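Local coordinates for glycosyl hydrolases family 2, sugar binding domain protein (Bacteroides uniformis str. 3978 T3 ii, PDB 6D1P) that probably hydrolyses O-glycosidic bonds as a family 2 beta-glucuronidase of a human gut bacterium, at residues 308-313 / 460-465; 409-414 / 452-457. One frame throughout, in Å; residues are numbered along the deposited sequence.

Contact 1 (308-313 / 460-465); sequences FRFEEK and TRSTAI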
# COMPACT_ATOMS: atom_id res chain seq x y z
N PHE A 308 -40.88 -11.90 -25.77
CA PHE A 308 -41.14 -11.01 -24.66
C PHE A 308 -41.48 -9.64 -25.20
O PHE A 308 -41.16 -9.30 -26.34
CB PHE A 308 -39.95 -10.95 -23.69
CG PHE A 308 -38.73 -10.29 -24.25
CD1 PHE A 308 -38.49 -8.94 -24.04
CD2 PHE A 308 -37.80 -11.02 -24.99
CE1 PHE A 308 -37.34 -8.31 -24.55
CE2 PHE A 308 -36.66 -10.41 -25.51
CZ PHE A 308 -36.43 -9.05 -25.28
N ARG A 309 -42.14 -8.86 -24.35
CA ARG A 309 -42.75 -7.61 -24.77
C ARG A 309 -42.95 -6.76 -23.53
O ARG A 309 -43.47 -7.24 -22.51
CB ARG A 309 -44.10 -7.89 -25.48
CG ARG A 309 -45.07 -6.72 -25.59
CD ARG A 309 -46.27 -7.04 -26.52
NE ARG A 309 -47.32 -7.85 -25.89
CZ ARG A 309 -48.33 -7.32 -25.20
NH1 ARG A 309 -48.41 -6.01 -25.06
NH2 ARG A 309 -49.25 -8.11 -24.65
N PHE A 310 -42.51 -5.51 -23.60
CA PHE A 310 -42.83 -4.51 -22.59
C PHE A 310 -43.97 -3.67 -23.14
O PHE A 310 -43.81 -3.00 -24.16
CB PHE A 310 -41.62 -3.64 -22.26
CG PHE A 310 -40.51 -4.38 -21.58
CD1 PHE A 310 -40.47 -4.47 -20.19
CD2 PHE A 310 -39.51 -5.00 -22.31
CE1 PHE A 310 -39.46 -5.16 -19.55
CE2 PHE A 310 -38.49 -5.68 -21.68
CZ PHE A 310 -38.47 -5.77 -20.30
N GLU A 311 -45.12 -3.73 -22.46
CA GLU A 311 -46.32 -3.05 -22.95
C GLU A 311 -46.27 -1.58 -22.55
O GLU A 311 -45.96 -1.24 -21.40
CB GLU A 311 -47.59 -3.72 -22.40
CG GLU A 311 -48.90 -3.35 -23.14
CD GLU A 311 -50.10 -4.26 -22.77
OE1 GLU A 311 -50.42 -4.42 -21.57
OE2 GLU A 311 -50.74 -4.81 -23.69
N GLU A 312 -46.58 -0.71 -23.51
CA GLU A 312 -46.65 0.72 -23.25
C GLU A 312 -47.67 1.01 -22.16
O GLU A 312 -48.83 0.60 -22.26
CB GLU A 312 -47.01 1.45 -24.53
CG GLU A 312 -47.05 2.95 -24.40
CD GLU A 312 -46.89 3.62 -25.75
OE1 GLU A 312 -46.96 2.88 -26.76
OE2 GLU A 312 -46.66 4.84 -25.80
N LYS A 313 -47.23 1.68 -21.10
CA LYS A 313 -48.07 1.94 -19.92
C LYS A 313 -48.61 0.65 -19.31
O LYS A 313 -49.60 0.68 -18.56
CB LYS A 313 -49.23 2.88 -20.27
CG LYS A 313 -48.85 4.25 -20.77
CD LYS A 313 -48.21 5.09 -19.66
CE LYS A 313 -47.82 6.47 -20.14
NZ LYS A 313 -47.13 7.21 -19.04
N THR A 460 -33.12 -7.18 -31.40
CA THR A 460 -34.04 -8.10 -30.74
C THR A 460 -34.22 -7.81 -29.25
O THR A 460 -34.99 -8.52 -28.60
CB THR A 460 -33.58 -9.57 -30.88
OG1 THR A 460 -32.53 -9.87 -29.95
CG2 THR A 460 -33.10 -9.87 -32.31
N ARG A 461 -33.54 -6.81 -28.69
CA ARG A 461 -33.63 -6.56 -27.26
C ARG A 461 -33.88 -5.09 -27.00
O ARG A 461 -33.70 -4.24 -27.87
CB ARG A 461 -32.37 -7.03 -26.54
CG ARG A 461 -32.18 -8.55 -26.61
CD ARG A 461 -31.06 -8.97 -25.69
NE ARG A 461 -30.83 -10.41 -25.65
CZ ARG A 461 -30.22 -11.09 -26.61
NH1 ARG A 461 -29.83 -10.49 -27.72
NH2 ARG A 461 -30.04 -12.40 -26.47
N SER A 462 -34.34 -4.79 -25.79
CA SER A 462 -34.64 -3.41 -25.41
C SER A 462 -33.49 -2.79 -24.62
O SER A 462 -32.78 -3.47 -23.86
CB SER A 462 -35.93 -3.34 -24.59
OG SER A 462 -37.04 -3.62 -25.42
N THR A 463 -33.31 -1.48 -24.81
CA THR A 463 -32.39 -0.68 -24.02
C THR A 463 -33.09 -0.15 -22.78
O THR A 463 -34.30 0.11 -22.79
CB THR A 463 -31.82 0.49 -24.82
OG1 THR A 463 -32.86 1.40 -25.14
CG2 THR A 463 -31.16 0.00 -26.10
N ALA A 464 -32.32 -0.02 -21.70
CA ALA A 464 -32.79 0.58 -20.46
C ALA A 464 -31.71 1.52 -19.91
O ALA A 464 -30.54 1.43 -20.30
CB ALA A 464 -33.13 -0.51 -19.42
N ILE A 465 -32.12 2.44 -19.03
CA ILE A 465 -31.22 3.11 -18.09
C ILE A 465 -31.95 3.29 -16.77
O ILE A 465 -33.16 3.05 -16.67
CB ILE A 465 -30.71 4.48 -18.58
CG1 ILE A 465 -31.88 5.45 -18.77
CG2 ILE A 465 -29.82 4.33 -19.81
CD1 ILE A 465 -31.49 6.85 -19.23

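Contact 2 (409-414 / 452-457); sequences NMIEQH and DLAHRL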
# COMPACT_ATOMS: atom_id res chain seq x y z
N ASN A 409 -18.85 -4.67 -26.99
CA ASN A 409 -18.34 -5.95 -26.51
C ASN A 409 -19.40 -6.70 -25.71
O ASN A 409 -19.57 -7.91 -25.86
CB ASN A 409 -17.08 -5.74 -25.66
CG ASN A 409 -15.85 -5.43 -26.48
OD1 ASN A 409 -15.81 -5.69 -27.67
ND2 ASN A 409 -14.83 -4.87 -25.84
N MET A 410 -20.13 -5.99 -24.84
CA MET A 410 -21.14 -6.64 -24.02
C MET A 410 -22.21 -7.30 -24.88
O MET A 410 -22.59 -8.45 -24.64
CB MET A 410 -21.77 -5.63 -23.08
CG MET A 410 -22.61 -6.26 -22.01
SD MET A 410 -23.47 -5.02 -21.05
CE MET A 410 -24.42 -4.24 -22.35
N ILE A 411 -22.71 -6.58 -25.88
CA ILE A 411 -23.76 -7.10 -26.74
C ILE A 411 -23.22 -8.24 -27.60
O ILE A 411 -23.82 -9.31 -27.67
CB ILE A 411 -24.33 -5.97 -27.60
CG1 ILE A 411 -25.19 -5.04 -26.74
CG2 ILE A 411 -25.12 -6.54 -28.77
CD1 ILE A 411 -25.51 -3.74 -27.42
N GLU A 412 -22.08 -8.03 -28.24
CA GLU A 412 -21.55 -9.08 -29.11
C GLU A 412 -21.20 -10.34 -28.34
O GLU A 412 -21.38 -11.45 -28.85
CB GLU A 412 -20.35 -8.56 -29.89
CG GLU A 412 -20.76 -7.79 -31.14
CD GLU A 412 -19.59 -7.20 -31.89
OE1 GLU A 412 -18.44 -7.29 -31.38
OE2 GLU A 412 -19.81 -6.62 -32.98
N GLN A 413 -20.71 -10.20 -27.10
CA GLN A 413 -20.24 -11.34 -26.33
C GLN A 413 -21.36 -12.08 -25.61
O GLN A 413 -21.19 -13.26 -25.28
CB GLN A 413 -19.17 -10.88 -25.32
CG GLN A 413 -17.81 -10.63 -25.98
CD GLN A 413 -16.85 -9.78 -25.14
OE1 GLN A 413 -16.94 -9.73 -23.92
NE2 GLN A 413 -15.93 -9.11 -25.81
N HIS A 414 -22.51 -11.44 -25.36
CA HIS A 414 -23.59 -12.08 -24.61
C HIS A 414 -24.90 -12.22 -25.39
O HIS A 414 -25.88 -12.71 -24.82
CB HIS A 414 -23.86 -11.31 -23.32
CG HIS A 414 -22.80 -11.47 -22.29
ND1 HIS A 414 -22.83 -10.82 -21.07
CD2 HIS A 414 -21.68 -12.23 -22.28
CE1 HIS A 414 -21.76 -11.16 -20.37
NE2 HIS A 414 -21.05 -12.02 -21.08
N ASP A 452 -28.92 4.24 -30.06
CA ASP A 452 -28.95 3.87 -31.47
C ASP A 452 -27.93 2.79 -31.77
O ASP A 452 -28.18 1.90 -32.60
CB ASP A 452 -28.69 5.10 -32.35
CG ASP A 452 -29.79 6.11 -32.27
OD1 ASP A 452 -30.93 5.70 -32.03
OD2 ASP A 452 -29.53 7.31 -32.44
N LEU A 453 -26.77 2.85 -31.11
CA LEU A 453 -25.75 1.83 -31.33
C LEU A 453 -26.24 0.46 -30.89
O LEU A 453 -26.05 -0.53 -31.61
CB LEU A 453 -24.46 2.22 -30.59
CG LEU A 453 -23.25 1.27 -30.65
CD1 LEU A 453 -22.93 0.94 -32.08
CD2 LEU A 453 -21.99 1.87 -29.96
N ALA A 454 -26.88 0.39 -29.72
CA ALA A 454 -27.42 -0.88 -29.24
C ALA A 454 -28.51 -1.40 -30.17
O ALA A 454 -28.50 -2.57 -30.58
CB ALA A 454 -27.96 -0.70 -27.82
N HIS A 455 -29.48 -0.55 -30.52
CA HIS A 455 -30.53 -1.03 -31.40
C HIS A 455 -29.99 -1.41 -32.77
O HIS A 455 -30.51 -2.31 -33.42
CB HIS A 455 -31.66 -0.01 -31.51
CG HIS A 455 -32.79 -0.31 -30.59
ND1 HIS A 455 -34.01 -0.77 -31.04
CD2 HIS A 455 -32.87 -0.31 -29.24
CE1 HIS A 455 -34.80 -1.00 -30.01
NE2 HIS A 455 -34.13 -0.74 -28.90
N ARG A 456 -28.90 -0.78 -33.21
CA ARG A 456 -28.32 -1.18 -34.48
C ARG A 456 -27.61 -2.52 -34.34
O ARG A 456 -27.67 -3.36 -35.24
CB ARG A 456 -27.37 -0.10 -34.99
CG ARG A 456 -26.83 -0.34 -36.38
CD ARG A 456 -25.70 0.65 -36.66
NE ARG A 456 -24.40 0.13 -36.23
CZ ARG A 456 -23.45 0.86 -35.65
NH1 ARG A 456 -23.64 2.16 -35.40
NH2 ARG A 456 -22.30 0.29 -35.30
N LEU A 457 -26.94 -2.74 -33.21
CA LEU A 457 -26.21 -3.98 -33.03
C LEU A 457 -27.15 -5.15 -32.77
O LEU A 457 -26.91 -6.26 -33.26
CB LEU A 457 -25.20 -3.86 -31.88
CG LEU A 457 -23.86 -3.15 -32.03
CD1 LEU A 457 -23.01 -3.51 -30.82
CD2 LEU A 457 -23.12 -3.49 -33.31

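Contact 1 (308-313 / 460-465)
Phe308 has its CG tucked between its own backbone N and carbonyl carbon (chi1 68°), a turn that carries the ring across to Thr460 and Arg461, while Phe310 has CG opposite its carbonyl carbon (chi1 -67°) and lies beside Ser462. The two phenylalanines sit on strand 308-310, which pairs antiparallel with strand 316-318 at the N-terminal end of the TIM barrel strands; Thr460 and Arg461 lead into the barrel strand 462-466. No hydrogen bond spans the two segments, and the join is made by ring contacts. Phe308 CZ reaches the backbone carbonyl, 3.7 Å from Thr460 O. The ring also turns its edge to the Arg461 backbone, with Phe308 CZ 4.2 Å from Arg461 CA, which lies near the ring plane. Ile421, Phe316 and Leu318 also pack on this ring. Arg461 itself is tied down elsewhere, by a salt bridge to Asp458 and by hydrogen bonds to the carbonyls of Arg415, His417 and Val420. Two residues further on, Phe310 meets Phe316 as well as the serine, and its CD2 approaches Ser462 OG obliquely at 4.2 Å.

Contact 2 (409-414 / 452-457)
This is apolar helix-to-helix packing between neighbours on the outside of the TIM barrel: the last turns of helices 397-414 and 440-457, with barrel strand 420-432 between them in the chain. Buried Ile411 does the work for the first helix, and Ala454 and Leu457, three residues apart on one face of the second, receive it. The two branches of the isoleucine divide the task. CG1 stands beside the backbone N (chi1 -72°) and the chain then runs on nearly straight (chi2 166°), which drives CD1 outward onto the small Ala454. There CD1 lies 3.9 Å from Ala454 CA and just as near its CB, so the methyl rests against the helix backbone itself; a residue this small lets it come so close. The other branch, CG2, is anti to the backbone N and turns to the last residue of helix 440-457. Here the isoleucine and Leu457 side chains cross at a slant, and CG2 sits against the base of the leucine and against its CD1 methyl (Leu457 CD1 is 4.2 Å from Ile411 CG2). The packing continues along the first helix, where Leu407 touches Ala454 and Thr408 touches Leu457. Inward, Trp423 of strand 420-432 lies against both Met410 and Ile411, which ties helix 397-414 to the barrel wall. No hydrogen bond passes between the two helix ends, and the two segments are held by apolar van der Waals packing alone, finishing with Ile411 CG2 at 4.1 Å from Leu457 CB.

How the contacts relate
Both contacts belong to the TIM barrel, but to different layers. Contact 2 is buried and wholly aliphatic, joining two helices of the outer ring; contact 1 is only partly buried, aromatic rings against backbone and a serine hydroxyl, and fastens the short strand at the N-terminal end of the barrel strands to the entry of one of them. Helix 440-457 runs on through a short turn into strand 462-466, so the two share one continuous piece of chain, and contact 2 is nested within the loop closed by contact 1. Their centres are 15 Å apart, and they meet through Thr463, whose CG2 lies 3.7 Å from Ala454 CB, packing the strand against the helix.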